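Local coordinates for protein photosystem II stability/assembly factor HCF136 (Cyanidioschyzon merolae, PDB 5OJ3) that probably helps to build photosystem II, being required for an early assembly intermediate that contains D2 and cytochrome b559, at residues A[119-124]-A[136-141]; A[170-175]-A[212-217]. All coordinates share one frame; numbering follows the deposited sequence.

Interaction 1 of 2, residues A[119-124]-A[136-141]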
loop_
_atom_site.group_PDB
_atom_site.type_symbol
_atom_site.label_atom_id
_atom_site.label_comp_id
_atom_site.label_asym_id
_atom_site.label_seq_id
_atom_site.Cartn_x
_atom_site.Cartn_y
_atom_site.Cartn_z
ATOM N N VAL A 119 4.311 -10.158 12.289
ATOM C CA VAL A 119 4.622 -8.921 11.570
ATOM C C VAL A 119 3.337 -8.263 11.086
ATOM O O VAL A 119 2.480 -8.908 10.467
ATOM C CB VAL A 119 5.617 -9.142 10.411
ATOM C CG1 VAL A 119 5.190 -10.230 9.454
ATOM C CG2 VAL A 119 5.851 -7.809 9.665
ATOM N N LEU A 120 3.214 -6.970 11.382
ATOM C CA LEU A 120 2.009 -6.191 11.126
ATOM C C LEU A 120 1.905 -5.819 9.652
ATOM O O LEU A 120 2.890 -5.391 9.040
ATOM C CB LEU A 120 2.032 -4.922 11.973
ATOM C CG LEU A 120 2.410 -5.098 13.441
ATOM C CD1 LEU A 120 2.370 -3.767 14.136
ATOM C CD2 LEU A 120 1.489 -6.070 14.132
ATOM N N PHE A 121 0.714 -5.988 9.075
ATOM C CA PHE A 121 0.538 -5.758 7.649
ATOM C C PHE A 121 -0.354 -4.582 7.294
ATOM O O PHE A 121 -0.108 -3.940 6.270
ATOM C CB PHE A 121 -0.006 -7.017 6.970
ATOM C CG PHE A 121 1.071 -7.905 6.450
ATOM C CD1 PHE A 121 1.900 -8.594 7.317
ATOM C CD2 PHE A 121 1.302 -8.000 5.088
ATOM C CE1 PHE A 121 2.912 -9.398 6.833
ATOM C CE2 PHE A 121 2.318 -8.789 4.601
ATOM C CZ PHE A 121 3.122 -9.499 5.471
ATOM N N ASP A 122 -1.381 -4.281 8.086
ATOM C CA ASP A 122 -2.217 -3.128 7.781
ATOM C C ASP A 122 -3.014 -2.720 9.010
ATOM O O ASP A 122 -3.224 -3.507 9.937
ATOM C CB ASP A 122 -3.164 -3.400 6.609
ATOM C CG ASP A 122 -3.701 -2.124 5.990
ATOM O OD1 ASP A 122 -3.152 -1.044 6.297
ATOM O OD2 ASP A 122 -4.675 -2.194 5.210
ATOM N N ILE A 123 -3.456 -1.466 8.989
ATOM C CA ILE A 123 -4.281 -0.881 10.037
ATOM C C ILE A 123 -5.228 0.114 9.379
ATOM O O ILE A 123 -4.840 0.840 8.459
ATOM C CB ILE A 123 -3.406 -0.223 11.129
ATOM C CG1 ILE A 123 -4.261 0.315 12.277
ATOM C CG2 ILE A 123 -2.518 0.867 10.540
ATOM C CD1 ILE A 123 -3.444 0.862 13.424
ATOM N N ASP A 124 -6.479 0.133 9.835
ATOM C CA ASP A 124 -7.452 1.091 9.327
ATOM C C ASP A 124 -8.452 1.401 10.430
ATOM O O ASP A 124 -8.602 0.639 11.388
ATOM C CB ASP A 124 -8.164 0.565 8.071
ATOM C CG ASP A 124 -8.919 1.655 7.323
ATOM O OD1 ASP A 124 -8.645 2.846 7.570
ATOM O OD2 ASP A 124 -9.783 1.324 6.485
ATOM N N VAL A 136 -3.868 -5.806 11.369
ATOM C CA VAL A 136 -3.806 -7.175 10.877
ATOM C C VAL A 136 -2.347 -7.583 10.722
ATOM O O VAL A 136 -1.450 -6.742 10.573
ATOM C CB VAL A 136 -4.516 -7.322 9.511
ATOM C CG1 VAL A 136 -6.036 -7.251 9.681
ATOM C CG2 VAL A 136 -4.014 -6.276 8.505
ATOM N N GLY A 137 -2.106 -8.887 10.792
ATOM C CA GLY A 137 -0.762 -9.406 10.693
ATOM C C GLY A 137 -0.705 -10.873 10.303
ATOM O O GLY A 137 -1.646 -11.428 9.733
ATOM N N THR A 138 0.437 -11.483 10.608
ATOM C CA THR A 138 0.745 -12.879 10.331
ATOM C C THR A 138 0.147 -13.817 11.378
ATOM O O THR A 138 -0.259 -13.407 12.466
ATOM C CB THR A 138 2.253 -13.075 10.260
ATOM O OG1 THR A 138 2.840 -11.911 9.684
ATOM C CG2 THR A 138 2.631 -14.296 9.426
ATOM N N ARG A 139 0.115 -15.105 11.027
ATOM C CA ARG A 139 -0.276 -16.162 11.955
ATOM C C ARG A 139 -1.613 -15.858 12.621
ATOM O O ARG A 139 -1.814 -16.123 13.807
ATOM C CB ARG A 139 0.822 -16.367 12.998
ATOM N N GLY A 140 -2.534 -15.287 11.848
ATOM C CA GLY A 140 -3.855 -15.007 12.370
ATOM C C GLY A 140 -3.945 -13.801 13.274
ATOM O O GLY A 140 -4.842 -13.751 14.120
ATOM N N LEU A 141 -3.035 -12.836 13.146
ATOM C CA LEU A 141 -3.024 -11.699 14.061
ATOM C C LEU A 141 -4.137 -10.723 13.709
ATOM O O LEU A 141 -4.233 -10.258 12.569
ATOM C CB LEU A 141 -1.680 -10.981 14.005
ATOM C CG LEU A 141 -1.650 -9.600 14.662
ATOM C CD1 LEU A 141 -2.040 -9.705 16.119
ATOM C CD2 LEU A 141 -0.279 -8.994 14.521
#
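In V136, chi1 of -73° sets CG1 anti to the carbonyl carbon, which leaves CG2 between the backbone N and that carbon, lying against CB of D122. The D122 carboxylate extends away from V136, because CG stands trans to the backbone N (chi1 -161°). The two side chains therefore meet at 3.5 Å from D122 CB to V136 CG2, on one face of the hairpin. The carboxylate finds its partners elsewhere: a salt bridge from OD1 to K413 and a hydrogen bond to OD2 from V173 N.

The backbone bonds fix this register. V136 N gives a bond to D122 O at 2.8 Å. V136 O receives F121 N at 2.7 Å, almost straight at 178°. D122 N also points to V136 O, but this bond is weak, at 3.5 Å. F121 and D122 thus share V136 as a partner, and the extra residue makes a classic beta bulge.

L120 lies on the other face of the hairpin. Its CD2 meets CD2 of L141, the two leucines meeting at an angle with 3.4 Å between these methyls. L141 is brought back to the hairpin by a type I' turn from T138 to L141. The turn is closed by L141 N to T138 O at 2.9 Å, and R139 and G140 take its positive phi angles.

At the start of the segment, T138 N gives a bent bond to V119 O at 3.3 Å. The T138 hydroxyl also lies near this carbonyl, but its modelled position is doubtful. The carbonyl oxygen of V119 sits at the edge of the F121 ring, in its plane.

The contact pairs the first two strands of a four-stranded antiparallel blade, in a bulged hairpin of the seven-bladed beta-propeller.

Interaction 2 of 2, residues A[170-175]-A[212-217]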
loop_
_atom_site.group_PDB
_atom_site.type_symbol
_atom_site.label_atom_id
_atom_site.label_comp_id
_atom_site.label_asym_id
_atom_site.label_seq_id
_atom_site.Cartn_x
_atom_site.Cartn_y
_atom_site.Cartn_z
ATOM N N PHE A 170 -2.956 -12.105 7.324
ATOM C CA PHE A 170 -3.957 -11.104 6.973
ATOM C C PHE A 170 -3.277 -9.915 6.309
ATOM O O PHE A 170 -2.455 -9.234 6.933
ATOM C CB PHE A 170 -4.746 -10.676 8.207
ATOM C CG PHE A 170 -5.753 -11.693 8.640
ATOM C CD1 PHE A 170 -6.957 -11.819 7.968
ATOM C CD2 PHE A 170 -5.485 -12.550 9.693
ATOM C CE1 PHE A 170 -7.881 -12.766 8.350
ATOM C CE2 PHE A 170 -6.406 -13.498 10.082
ATOM C CZ PHE A 170 -7.603 -13.608 9.409
ATOM N N SER A 171 -3.633 -9.665 5.047
ATOM C CA SER A 171 -2.897 -8.707 4.230
ATOM C C SER A 171 -3.331 -7.271 4.501
ATOM O O SER A 171 -2.483 -6.390 4.682
ATOM C CB SER A 171 -3.064 -9.047 2.749
ATOM O OG SER A 171 -2.373 -10.241 2.427
ATOM N N ASN A 172 -4.635 -7.005 4.526
ATOM C CA ASN A 172 -5.074 -5.631 4.729
ATOM C C ASN A 172 -6.477 -5.607 5.321
ATOM O O ASN A 172 -7.193 -6.611 5.336
ATOM C CB ASN A 172 -5.029 -4.825 3.424
ATOM C CG ASN A 172 -5.579 -5.592 2.240
ATOM O OD1 ASN A 172 -4.968 -6.551 1.766
ATOM N ND2 ASN A 172 -6.739 -5.169 1.752
ATOM N N VAL A 173 -6.854 -4.421 5.801
ATOM C CA VAL A 173 -8.185 -4.135 6.319
ATOM C C VAL A 173 -8.595 -2.767 5.783
ATOM O O VAL A 173 -7.751 -1.896 5.550
ATOM C CB VAL A 173 -8.226 -4.174 7.867
ATOM C CG1 VAL A 173 -7.418 -3.028 8.462
ATOM C CG2 VAL A 173 -9.662 -4.148 8.374
ATOM N N SER A 174 -9.898 -2.581 5.571
ATOM C CA SER A 174 -10.380 -1.363 4.928
ATOM C C SER A 174 -11.797 -1.047 5.387
ATOM O O SER A 174 -12.664 -1.925 5.367
ATOM C CB SER A 174 -10.336 -1.500 3.401
ATOM O OG SER A 174 -10.858 -0.345 2.770
ATOM N N PHE A 175 -12.028 0.209 5.772
ATOM C CA PHE A 175 -13.296 0.659 6.330
ATOM C C PHE A 175 -14.025 1.601 5.378
ATOM O O PHE A 175 -13.408 2.387 4.654
ATOM C CB PHE A 175 -13.087 1.388 7.662
ATOM C CG PHE A 175 -13.281 0.524 8.875
ATOM C CD1 PHE A 175 -14.548 0.309 9.394
ATOM C CD2 PHE A 175 -12.194 -0.051 9.510
ATOM C CE1 PHE A 175 -14.727 -0.478 10.517
ATOM C CE2 PHE A 175 -12.366 -0.838 10.633
ATOM C CZ PHE A 175 -13.636 -1.052 11.138
ATOM N N PRO A 212 -6.242 -12.616 -3.724
ATOM C CA PRO A 212 -6.536 -11.237 -3.309
ATOM C C PRO A 212 -5.296 -10.521 -2.797
ATOM O O PRO A 212 -4.528 -11.059 -1.996
ATOM C CB PRO A 212 -7.582 -11.418 -2.204
ATOM C CG PRO A 212 -8.242 -12.703 -2.533
ATOM C CD PRO A 212 -7.170 -13.582 -3.110
ATOM N N LEU A 213 -5.104 -9.296 -3.276
ATOM C CA LEU A 213 -3.954 -8.481 -2.920
ATOM C C LEU A 213 -4.327 -7.162 -2.268
ATOM O O LEU A 213 -3.594 -6.693 -1.394
ATOM C CB LEU A 213 -3.100 -8.200 -4.166
ATOM C CG LEU A 213 -1.737 -7.541 -3.954
ATOM C CD1 LEU A 213 -0.914 -8.340 -2.960
ATOM C CD2 LEU A 213 -1.002 -7.416 -5.274
ATOM N N LEU A 214 -5.449 -6.560 -2.654
ATOM C CA LEU A 214 -5.863 -5.277 -2.100
ATOM C C LEU A 214 -7.379 -5.195 -2.151
ATOM O O LEU A 214 -7.972 -5.352 -3.222
ATOM C CB LEU A 214 -5.238 -4.116 -2.879
ATOM C CG LEU A 214 -5.515 -2.704 -2.363
ATOM C CD1 LEU A 214 -4.935 -2.517 -0.969
ATOM C CD2 LEU A 214 -4.963 -1.662 -3.324
ATOM N N VAL A 215 -8.000 -4.961 -1.000
ATOM C CA VAL A 215 -9.423 -4.657 -0.933
ATOM C C VAL A 215 -9.569 -3.214 -0.472
ATOM O O VAL A 215 -8.741 -2.694 0.287
ATOM C CB VAL A 215 -10.196 -5.628 -0.011
ATOM C CG1 VAL A 215 -10.069 -5.222 1.452
ATOM C CG2 VAL A 215 -11.661 -5.701 -0.424
ATOM N N THR A 216 -10.613 -2.554 -0.965
ATOM C CA THR A 216 -10.861 -1.150 -0.655
ATOM C C THR A 216 -12.358 -0.960 -0.479
ATOM O O THR A 216 -13.130 -1.219 -1.407
ATOM C CB THR A 216 -10.328 -0.228 -1.760
ATOM O OG1 THR A 216 -9.095 -0.749 -2.276
ATOM C CG2 THR A 216 -10.093 1.173 -1.217
ATOM N N ALA A 217 -12.765 -0.514 0.706
ATOM C CA ALA A 217 -14.177 -0.333 1.004
ATOM C C ALA A 217 -14.684 0.953 0.362
ATOM O O ALA A 217 -14.105 2.026 0.560
ATOM C CB ALA A 217 -14.400 -0.307 2.515
#
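Strands 170-175 and 212-217, which meet through N172, S174, V215 and A217, run in nearly the same direction, at 14°, with axes 5.5 Å apart at their closest. They belong to different sheets, and side chains make most of the contact.

S174 makes a clear hydrogen bond across it. Its OG stands opposite the backbone N across the CA-CB bond (chi1 177°), which brings the hydroxyl within bonding distance of A217 N. It accepts A217 N at 2.8 Å, with an angle of 166°. A217 CB in turn lies 3.5 Å from F175 C.

N172 also reaches across. Its amide group crosses the side chain of V215 and lies close to the backbone of L213 and V215. With an alanine here the amide would be gone, which is likely to open a gap between the strands beside V215 CG1. N172 also packs on D122 of strand 120-125, so strand 170-175 touches a third strand as well.

This is the meeting of the first strands of two successive blades of a beta-propeller, near its central pore.

Overall arrangement
The two interactions follow one another along the chain, and their centres lie about 11 Å apart. Interaction 1 lies within one four-stranded sheet, between strands 120-125 and 133-137. Interaction 2 joins two further sheets through strands 169-176 and 212-219. Together they span three consecutive blades of the propeller. The blade of interaction 1 touches the next one directly. D124 OD2 probably accepts a hydrogen bond from F175 N at 2.6 Å, and G137 O probably accepts one from F170 N at 2.8 Å. Strand 169-176 thus has the preceding blade at one flank and the following blade at another. Pairing within blades and side-chain and backbone contacts between them both help build the torus.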